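PDB 4M1P: copper-sensitive operon repressor (CsoR) from Geobacillus thermodenitrificans, which probably represses transcription by binding operator DNA and releases it on binding Cu(I), acting as a copper sensor. Local coordinates for residues L10-M14 / S87-S91. The protein carries 1 engineered substitution. Sequence-based numbering, arbitrary orientation.
Sequences LHGTM and SGEQS. With NA (sodium ion), chain D; NA (sodium ion), chain C.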
loop_
_atom_site.group_PDB
_atom_site.type_symbol
_atom_site.label_atom_id
_atom_site.label_comp_id
_atom_site.label_asym_id
_atom_site.label_seq_id
_atom_site.Cartn_x
_atom_site.Cartn_y
_atom_site.Cartn_z
ATOM N N LEU A 10 4.344 30.220 -9.999
ATOM C CA LEU A 10 4.743 29.344 -11.108
ATOM C C LEU A 10 4.147 27.930 -10.990
ATOM O O LEU A 10 4.854 26.927 -11.105
ATOM C CB LEU A 10 6.275 29.281 -11.231
ATOM C CG LEU A 10 6.876 28.661 -12.497
ATOM C CD1 LEU A 10 6.889 29.652 -13.639
ATOM C CD2 LEU A 10 8.269 28.106 -12.240
ATOM N N HIS A 11 2.840 27.850 -10.756
ATOM C CA HIS A 11 2.175 26.553 -10.641
ATOM C C HIS A 11 0.733 26.629 -11.121
ATOM O O HIS A 11 0.243 27.707 -11.459
ATOM C CB HIS A 11 2.232 26.033 -9.200
ATOM C CG HIS A 11 1.656 26.979 -8.185
ATOM N ND1 HIS A 11 0.338 27.374 -8.200
ATOM C CD2 HIS A 11 2.226 27.595 -7.123
ATOM C CE1 HIS A 11 0.118 28.204 -7.191
ATOM N NE2 HIS A 11 1.246 28.353 -6.525
ATOM N N GLY A 12 0.055 25.483 -11.142
ATOM C CA GLY A 12 -1.339 25.428 -11.553
ATOM C C GLY A 12 -2.261 26.291 -10.707
ATOM O O GLY A 12 -1.867 26.783 -9.653
ATOM N N THR A 13 -3.492 26.477 -11.175
ATOM C CA THR A 13 -4.493 27.261 -10.456
ATOM C C THR A 13 -4.694 26.739 -9.036
ATOM O O THR A 13 -4.731 25.524 -8.818
ATOM C CB THR A 13 -5.856 27.190 -11.159
ATOM O OG1 THR A 13 -5.697 27.467 -12.555
ATOM C CG2 THR A 13 -6.823 28.187 -10.549
ATOM N N MET A 14 -4.827 27.647 -8.070
ATOM C CA MET A 14 -5.158 27.244 -6.704
ATOM C C MET A 14 -6.284 28.085 -6.100
ATOM O O MET A 14 -6.264 29.313 -6.172
ATOM C CB MET A 14 -3.928 27.311 -5.796
ATOM C CG MET A 14 -4.217 26.860 -4.373
ATOM S SD MET A 14 -2.858 27.161 -3.241
ATOM C CE MET A 14 -3.522 26.455 -1.732
ATOM N N SER A 87 -6.700 25.801 -18.081
ATOM C CA SER A 87 -5.382 25.269 -17.761
ATOM C C SER A 87 -5.490 23.883 -17.128
ATOM O O SER A 87 -4.643 23.485 -16.320
ATOM C CB SER A 87 -4.608 26.231 -16.849
ATOM O OG SER A 87 -5.338 26.532 -15.673
ATOM N N GLY A 88 -6.529 23.149 -17.516
ATOM C CA GLY A 88 -6.793 21.824 -16.984
ATOM C C GLY A 88 -5.707 20.790 -17.240
ATOM O O GLY A 88 -5.311 20.066 -16.323
ATOM N N GLU A 89 -5.225 20.706 -18.478
ATOM C CA GLU A 89 -4.177 19.744 -18.799
ATOM C C GLU A 89 -2.916 19.993 -17.967
ATOM O O GLU A 89 -2.263 19.050 -17.523
ATOM C CB GLU A 89 -3.865 19.744 -20.295
ATOM C CG GLU A 89 -5.013 19.244 -21.165
ATOM C CD GLU A 89 -4.608 19.045 -22.615
ATOM O OE1 GLU A 89 -5.251 19.653 -23.492
ATOM O OE2 GLU A 89 -3.655 18.279 -22.881
ATOM N N GLN A 90 -2.591 21.263 -17.746
ATOM C CA GLN A 90 -1.484 21.626 -16.867
ATOM C C GLN A 90 -1.724 21.038 -15.482
ATOM O O GLN A 90 -0.882 20.306 -14.953
ATOM C CB GLN A 90 -1.350 23.149 -16.769
ATOM C CG GLN A 90 -0.179 23.627 -15.903
ATOM C CD GLN A 90 -0.195 25.133 -15.637
ATOM O OE1 GLN A 90 -1.209 25.696 -15.221
ATOM N NE2 GLN A 90 0.940 25.786 -15.868
ATOM N N SER A 91 -2.884 21.345 -14.907
ATOM C CA SER A 91 -3.235 20.866 -13.573
ATOM C C SER A 91 -3.386 19.349 -13.502
ATOM O O SER A 91 -3.077 18.741 -12.475
ATOM C CB SER A 91 -4.513 21.536 -13.081
ATOM O OG SER A 91 -4.271 22.890 -12.763
HETATM NA NA NA D . -3.692 25.505 -13.767
HETATM NA NA NA C . -3.311 19.973 -25.040
HETATM O O HOH W 1 -4.436 23.241 -10.393
HETATM O O HOH W 2 -4.063 22.418 -25.288
#
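Gly12, in an irregular run that precedes helix 19-44, brings its CA within 5.3 Å of the CA of Ser91 in the first turn of helix 88-103, and a sodium ion lies beside this approach, bound by side chains of residues 87-91. Glycine suits this spot because it has no side chain, and a CB here would point toward the helix. The start of the helix, with Ser87 at its N-cap position, offers the ion three neutral oxygens, small hydroxyls and an amide being apt ligands for a hard cation: Ser87 OG lies 2.7 Å from the sodium, Gln90 OE1 2.9 Å and Ser91 OG also 2.9 Å. Gln90 gets there with an extended chain, its CG anti to the backbone N (chi1 -178°), which carries the amide oxygen out to the ion, where OE1 also lies 3.7 Å from Gly12 CA. From the loop, Thr13 OG1, also part of the site, stands farther off, 3.1 Å from the sodium, and gives a weak hydrogen bond to Ser87 OG. One water donates to Thr13 O; its link to Ser91 OG is doubtful. The loop's bend is held by His11, whose ND1 donates in its ring plane to a lone pair of Gly12 O, 2.7 Å away. Behind the site, Thr13, Ser87 and Ser91 all rest on Ala82 of helix 49-85, whose copper ligands His74 and Cys78 lie nearby, while Tyr48 of a second subunit stacks on His11.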